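Local coordinates for protein putative mandelate racemase/muconate lactonizing enzyme (Bordetella bronchiseptica, PDB 3DDM) that is a putative member of the mandelate racemase/muconate lactonizing enzyme family, pairing an enolase-type N-terminal domain with a TIM-barrel-like C-terminal domain, at residues G144-V149 with R359-G364; E169-F174 with P350-L355; G302-P307 with P332-V337. The protein carries 1 engineered substitution. All blocks are in the same frame, centred on the assembly; numbering follows the deposited sequence.

Contact 1: residues G144-V149 with R359-G364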
# COMPACT_ATOMS: atom_id res chain seq x y z
N GLY A 144 -20.36 -12.43 28.32
CA GLY A 144 -20.71 -11.21 29.03
C GLY A 144 -20.72 -10.05 28.05
O GLY A 144 -20.27 -10.20 26.91
N ASP A 145 -21.23 -8.89 28.48
CA ASP A 145 -21.29 -7.72 27.60
C ASP A 145 -20.73 -6.46 28.27
O ASP A 145 -20.84 -5.37 27.73
CB ASP A 145 -22.74 -7.46 27.20
CG ASP A 145 -23.58 -6.95 28.36
OD1 ASP A 145 -23.43 -7.49 29.49
OD2 ASP A 145 -24.39 -6.01 28.16
N ARG A 146 -20.12 -6.61 29.44
CA ARG A 146 -19.58 -5.46 30.14
C ARG A 146 -18.08 -5.36 29.91
O ARG A 146 -17.35 -6.32 30.13
CB ARG A 146 -19.90 -5.55 31.64
CG ARG A 146 -19.25 -4.47 32.50
CD ARG A 146 -20.01 -4.20 33.81
NE ARG A 146 -20.04 -5.34 34.74
CZ ARG A 146 -18.98 -5.85 35.37
NH1 ARG A 146 -17.77 -5.33 35.19
NH2 ARG A 146 -19.13 -6.89 36.20
N ILE A 147 -17.62 -4.20 29.45
CA ILE A 147 -16.20 -4.00 29.19
C ILE A 147 -15.69 -2.65 29.69
O ILE A 147 -16.46 -1.72 29.90
CB ILE A 147 -15.88 -4.13 27.68
CG1 ILE A 147 -16.50 -2.96 26.91
CG2 ILE A 147 -16.42 -5.45 27.13
CD1 ILE A 147 -16.33 -3.06 25.41
N GLY A 148 -14.38 -2.55 29.88
CA GLY A 148 -13.79 -1.30 30.32
C GLY A 148 -13.31 -0.49 29.12
O GLY A 148 -13.14 -1.03 28.02
N VAL A 149 -13.11 0.81 29.31
CA VAL A 149 -12.64 1.69 28.24
C VAL A 149 -11.62 2.68 28.77
O VAL A 149 -11.43 2.81 29.99
CB VAL A 149 -13.80 2.50 27.60
CG1 VAL A 149 -14.89 1.58 27.13
CG2 VAL A 149 -14.34 3.51 28.60
N ARG A 359 -16.95 2.07 32.49
CA ARG A 359 -17.33 0.83 31.80
C ARG A 359 -18.61 0.96 30.99
O ARG A 359 -19.47 1.77 31.29
CB ARG A 359 -17.50 -0.32 32.79
CG ARG A 359 -16.24 -0.64 33.57
CD ARG A 359 -16.48 -1.79 34.51
NE ARG A 359 -15.38 -1.95 35.45
CZ ARG A 359 -15.40 -2.80 36.48
NH1 ARG A 359 -14.36 -2.89 37.30
NH2 ARG A 359 -16.47 -3.56 36.69
N ILE A 360 -18.72 0.14 29.96
CA ILE A 360 -19.91 0.16 29.13
C ILE A 360 -20.41 -1.27 28.97
O ILE A 360 -19.68 -2.23 29.23
CB ILE A 360 -19.61 0.75 27.73
CG1 ILE A 360 -18.65 -0.16 26.96
CG2 ILE A 360 -19.01 2.15 27.87
CD1 ILE A 360 -18.36 0.29 25.54
N THR A 361 -21.68 -1.41 28.59
CA THR A 361 -22.27 -2.71 28.37
C THR A 361 -22.94 -2.68 27.00
O THR A 361 -23.63 -1.71 26.64
CB THR A 361 -23.30 -3.07 29.44
OG1 THR A 361 -24.23 -2.01 29.58
CG2 THR A 361 -22.60 -3.31 30.77
N LEU A 362 -22.72 -3.73 26.23
CA LEU A 362 -23.24 -3.84 24.88
C LEU A 362 -24.73 -4.19 24.75
O LEU A 362 -25.34 -3.93 23.71
CB LEU A 362 -22.39 -4.85 24.10
CG LEU A 362 -20.90 -4.51 24.13
CD1 LEU A 362 -20.14 -5.49 23.26
CD2 LEU A 362 -20.68 -3.07 23.63
N GLY A 363 -25.31 -4.78 25.80
CA GLY A 363 -26.71 -5.15 25.73
C GLY A 363 -26.92 -6.36 24.84
O GLY A 363 -25.96 -6.98 24.37
N GLY A 364 -28.18 -6.70 24.57
CA GLY A 364 -28.48 -7.86 23.75
C GLY A 364 -28.90 -7.57 22.33
O GLY A 364 -29.24 -8.50 21.58

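Contact 2: residues E169-F174 with P350-L355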
# COMPACT_ATOMS: atom_id res chain seq x y z
N GLU A 169 -16.49 13.14 32.05
CA GLU A 169 -17.40 12.44 31.15
C GLU A 169 -17.62 11.01 31.59
O GLU A 169 -18.60 10.39 31.19
CB GLU A 169 -16.87 12.49 29.72
CG GLU A 169 -16.99 13.87 29.09
CD GLU A 169 -16.11 14.06 27.87
OE1 GLU A 169 -16.11 13.18 26.98
OE2 GLU A 169 -15.43 15.11 27.79
N GLY A 170 -16.71 10.47 32.40
CA GLY A 170 -16.88 9.10 32.87
C GLY A 170 -15.71 8.15 32.68
O GLY A 170 -15.77 6.99 33.08
N TYR A 171 -14.63 8.64 32.09
CA TYR A 171 -13.45 7.83 31.84
C TYR A 171 -12.57 7.61 33.07
O TYR A 171 -12.26 8.56 33.79
CB TYR A 171 -12.64 8.45 30.71
CG TYR A 171 -13.30 8.26 29.38
CD1 TYR A 171 -13.26 7.02 28.75
CD2 TYR A 171 -14.02 9.28 28.77
CE1 TYR A 171 -13.93 6.79 27.56
CE2 TYR A 171 -14.70 9.07 27.58
CZ TYR A 171 -14.65 7.82 26.98
OH TYR A 171 -15.36 7.57 25.83
N ARG A 172 -12.17 6.36 33.29
CA ARG A 172 -11.33 6.01 34.43
C ARG A 172 -9.95 5.44 34.01
O ARG A 172 -9.28 4.78 34.80
CB ARG A 172 -12.06 5.00 35.33
CG ARG A 172 -13.36 5.53 35.94
CD ARG A 172 -13.09 6.68 36.92
NE ARG A 172 -14.30 7.42 37.27
CZ ARG A 172 -14.72 8.52 36.65
NH1 ARG A 172 -14.05 9.03 35.63
NH2 ARG A 172 -15.84 9.12 37.05
N ALA A 173 -9.55 5.71 32.77
CA ALA A 173 -8.26 5.27 32.23
C ALA A 173 -7.92 6.21 31.07
O ALA A 173 -8.80 6.61 30.32
CB ALA A 173 -8.34 3.82 31.75
N PHE A 174 -6.64 6.55 30.93
CA PHE A 174 -6.23 7.49 29.89
C PHE A 174 -4.91 7.13 29.20
O PHE A 174 -4.04 6.49 29.79
CB PHE A 174 -6.10 8.89 30.51
CG PHE A 174 -7.27 9.27 31.38
CD1 PHE A 174 -8.35 9.96 30.85
CD2 PHE A 174 -7.33 8.85 32.71
CE1 PHE A 174 -9.49 10.22 31.63
CE2 PHE A 174 -8.46 9.10 33.49
CZ PHE A 174 -9.54 9.78 32.95
N PRO A 350 -23.94 3.81 20.29
CA PRO A 350 -24.86 3.88 21.43
C PRO A 350 -24.38 3.22 22.71
O PRO A 350 -24.88 3.51 23.79
CB PRO A 350 -26.15 3.24 20.89
CG PRO A 350 -25.70 2.43 19.71
CD PRO A 350 -24.62 3.29 19.10
N ALA A 351 -23.40 2.33 22.60
CA ALA A 351 -22.89 1.66 23.79
C ALA A 351 -22.28 2.69 24.73
O ALA A 351 -22.22 2.49 25.94
CB ALA A 351 -21.84 0.62 23.40
N LEU A 352 -21.84 3.80 24.17
CA LEU A 352 -21.23 4.84 24.99
C LEU A 352 -22.21 5.51 25.94
O LEU A 352 -21.80 6.01 26.99
CB LEU A 352 -20.55 5.89 24.10
CG LEU A 352 -19.20 5.43 23.57
CD1 LEU A 352 -18.56 6.50 22.68
CD2 LEU A 352 -18.30 5.11 24.75
N ALA A 353 -23.49 5.50 25.58
CA ALA A 353 -24.52 6.10 26.42
C ALA A 353 -24.72 5.32 27.73
O ALA A 353 -25.42 5.77 28.64
CB ALA A 353 -25.83 6.20 25.65
N THR A 354 -24.07 4.16 27.83
CA THR A 354 -24.17 3.35 29.04
C THR A 354 -22.91 3.55 29.87
O THR A 354 -22.75 2.93 30.92
CB THR A 354 -24.29 1.83 28.74
OG1 THR A 354 -23.01 1.32 28.36
CG2 THR A 354 -25.28 1.57 27.62
N LEU A 355 -22.01 4.41 29.39
CA LEU A 355 -20.75 4.67 30.09
C LEU A 355 -20.95 5.09 31.54
O LEU A 355 -21.35 6.21 31.83
CB LEU A 355 -19.93 5.73 29.37
CG LEU A 355 -18.69 6.24 30.13
CD1 LEU A 355 -17.74 5.09 30.40
CD2 LEU A 355 -18.02 7.34 29.32

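Contact 3: residues G302-P307 with P332-V337. Engineered in segment 332-337: G336 (natural residue Glu).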
# COMPACT_ATOMS: atom_id res chain seq x y z
N GLY A 302 -1.16 -15.65 28.09
CA GLY A 302 -0.83 -14.86 29.26
C GLY A 302 -0.52 -13.40 28.99
O GLY A 302 0.12 -12.74 29.81
N LEU A 303 -0.98 -12.88 27.86
CA LEU A 303 -0.74 -11.49 27.52
C LEU A 303 -2.07 -10.72 27.45
O LEU A 303 -3.14 -11.33 27.41
CB LEU A 303 -0.02 -11.42 26.18
CG LEU A 303 1.28 -12.24 26.14
CD1 LEU A 303 1.83 -12.24 24.73
CD2 LEU A 303 2.29 -11.65 27.12
N ARG A 304 -2.00 -9.39 27.46
CA ARG A 304 -3.21 -8.56 27.41
C ARG A 304 -3.65 -8.23 25.99
O ARG A 304 -2.82 -7.96 25.12
CB ARG A 304 -3.02 -7.21 28.11
CG ARG A 304 -2.65 -7.25 29.56
CD ARG A 304 -2.61 -5.84 30.12
NE ARG A 304 -3.92 -5.21 30.12
CZ ARG A 304 -4.17 -4.00 30.62
NH1 ARG A 304 -3.19 -3.28 31.15
NH2 ARG A 304 -5.41 -3.51 30.60
N TYR A 305 -4.96 -8.24 25.77
CA TYR A 305 -5.54 -7.88 24.49
C TYR A 305 -6.35 -6.61 24.74
O TYR A 305 -7.44 -6.66 25.31
CB TYR A 305 -6.45 -8.99 23.97
CG TYR A 305 -7.42 -8.50 22.92
CD1 TYR A 305 -6.96 -7.84 21.77
CD2 TYR A 305 -8.80 -8.69 23.07
CE1 TYR A 305 -7.85 -7.38 20.79
CE2 TYR A 305 -9.70 -8.23 22.09
CZ TYR A 305 -9.22 -7.59 20.96
OH TYR A 305 -10.10 -7.17 19.97
N CYS A 306 -5.80 -5.47 24.33
CA CYS A 306 -6.48 -4.19 24.52
C CYS A 306 -6.66 -3.46 23.20
O CYS A 306 -5.77 -2.72 22.77
CB CYS A 306 -5.69 -3.31 25.48
SG CYS A 306 -5.59 -3.99 27.14
N PRO A 307 -7.81 -3.65 22.55
CA PRO A 307 -8.08 -2.99 21.27
C PRO A 307 -8.45 -1.51 21.45
O PRO A 307 -8.73 -1.05 22.56
CB PRO A 307 -9.24 -3.81 20.70
CG PRO A 307 -10.01 -4.18 21.92
CD PRO A 307 -8.92 -4.54 22.94
N PRO A 332 -7.64 -7.56 32.77
CA PRO A 332 -8.85 -7.12 32.06
C PRO A 332 -8.54 -6.26 30.84
O PRO A 332 -7.81 -5.28 30.93
CB PRO A 332 -9.60 -6.33 33.13
CG PRO A 332 -9.21 -7.01 34.38
CD PRO A 332 -7.73 -7.24 34.20
N GLY A 333 -9.09 -6.63 29.69
CA GLY A 333 -8.84 -5.86 28.49
C GLY A 333 -9.57 -4.53 28.49
O GLY A 333 -10.66 -4.41 29.04
N LEU A 334 -8.96 -3.51 27.89
CA LEU A 334 -9.59 -2.20 27.83
C LEU A 334 -9.73 -1.73 26.40
O LEU A 334 -8.78 -1.82 25.62
CB LEU A 334 -8.78 -1.18 28.64
CG LEU A 334 -8.67 -1.45 30.15
CD1 LEU A 334 -8.21 -0.20 30.86
CD2 LEU A 334 -10.01 -1.89 30.70
N LEU A 335 -10.92 -1.24 26.06
CA LEU A 335 -11.20 -0.75 24.72
C LEU A 335 -10.91 0.75 24.73
O LEU A 335 -11.40 1.48 25.58
CB LEU A 335 -12.66 -1.02 24.37
CG LEU A 335 -13.26 -0.65 23.01
CD1 LEU A 335 -13.91 0.70 23.09
CD2 LEU A 335 -12.21 -0.70 21.92
N GLY A 336 -10.07 1.19 23.78
CA GLY A 336 -9.71 2.59 23.70
C GLY A 336 -10.67 3.38 22.84
O GLY A 336 -11.02 2.97 21.73
N VAL A 337 -11.11 4.52 23.35
CA VAL A 337 -12.04 5.38 22.63
C VAL A 337 -11.38 6.72 22.37
O VAL A 337 -10.75 7.30 23.27
CB VAL A 337 -13.34 5.60 23.46
CG1 VAL A 337 -14.37 6.36 22.64
CG2 VAL A 337 -13.89 4.26 23.93

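Contact 1: residues G144-V149 with R359-G364
I147 and I360 form the hydrogen-bonded pair of a short antiparallel ladder: I147 N donates to I360 O and I360 N to I147 O, each at 2.9 Å. R146 with T361 and G148 with R359 are the non-hydrogen-bonded pairs on either side. Beyond T361, D145 takes over with two bonds. Its carbonyl O accepts from L362 N at 2.9 Å, and its OD2 accepts from G363 N at 2.8 Å through the anti lone pair. The D145 chi1 of 71° sets CG between the backbone N and carbonyl carbon, turning the carboxylate to the G363 amide. Apolar contact lies on the isoleucine face, where I147 CG1 meets I360 CG1 at 3.5 Å and V149 CG1 approaches I360 CD1 at 4.0 Å. On the other face, T361 CG2 lies against R146 CB at 3.6 Å. The guanidinium groups of R146 and R359 also come together there, their planes 18° apart; the close approach of two like charges leaves their exact placement doubtful. The isoleucine face looks onto helix 313-325, where I147 packs on A320 and A324 and L362 on A320 and H321, while W137 of helix 136-139 packs against D145 and L362.

Contact 2: residues E169-F174 with P350-L355
G170 and L355 bring the two backbones nearest each other, their CA atoms 6.5 Å apart, where the Schellman end of helix 159-169 passes the exit of a 3-10 turn; the positive phi of G170 (128°) carries the chain out of the helix. The contact between the segments is van der Waals in kind and centres on the forked end of L355. With CG opposite the backbone N across the first bond (chi1 171°), both methyls reach the other segment: L355 CD2 lies 3.6 Å from E169 O, and L355 CD1 lies 3.8 Å from G170 O. L355 CD2 also sits over one face of the Y171 ring in a CH-pi contact, 4.3 Å from the centroid and displaced toward the CE2-CZ side. L352 meets the far end of that ring, its CD2 4.0 Å from Y171 OH. Each segment is braced internally. R172 NH1 approaches Y171 O from above the carbonyl plane at 2.6 Å and also bonds to A167 O. In the 3-10 turn, A351 O accepts from both T354 N and T354 OG1, the hydroxyl at 2.8 Å. The ring of Y171 also packs on V149, so it bridges this surface contact to the barrel wall. The arrangement is that of an alpha-to-beta loop of a TIM barrel, here leading from helix 159-169 into strand 174-177, with the 3-10 segment between helix 343-346 and strand 359-361 laid against it.

Contact 3: residues G302-P307 with P332-V337
P307 O is gripped by two groups of the adjoining strand: G336 N donates to it at 2.9 Å, in the carbonyl plane and on a lone pair, and L335 CA adds a CA-H...O contact at 3.3 Å. G336 is an engineered residue, glutamate in the natural sequence, and the bond uses its backbone alone. Further back along the pair, side chains replace the regular ladder. C306 SG accepts from L334 N at 3.5 Å, a long but fairly straight N-H...S bond (162°). R304 NH2 donates to P332 O at 3.0 Å; the donor lies nearly on the extension of the P332 C=O bond, while the oxygen is tilted 29° from the guanidinium plane. The bend of the arginine chain at chi3 (66°) turns the group toward this carbonyl. L334 CG then lies at the guanidinium edge, close to its plane, 3.9 Å from R304 NH2. G333 lies against the other segment, its CA 3.6 Å from Y305 O and 4.0 Å from C306 SG. Apolar packing continues where P307 CG meets L335 CD2 at 4.1 Å, the two side chains crossing at about a right angle, and P307 CD sits over the centre of the Y305 ring. Helix 313-325 closes this side, with L322 on Y305 and L316, S319 and L323 on L335. Strand 304-309, that helix and strand 334-338 form a beta-alpha-beta unit, its two strands parallel neighbours in the wall of the TIM barrel.

How the contacts relate
The three contacts meet around strands 146-154 and 334-338, neighbours in one barrel sheet. Contact 1 joins contact 3 through a probable hydrogen bond from L335 N to G148 O (3.0 Å), their centres being about 13 Å apart. Contact 1 also joins contact 2, about 10 Å away between centres, where T354 OG1 and T361 N lie 3.0 Å apart, a probable hydrogen bond; V149 CG2 packs on Y171 CE1 at 3.5 Å. Contacts 2 and 3, about 15 Å apart between centres, meet where Y171 OH lies 3.5 Å from V337 CG1. In this family the active site probably lies at the C-terminal ends of the barrel strands, whereas 144-149 and 169-174 lie at or just before the starts of strands 146-154 and 174-177.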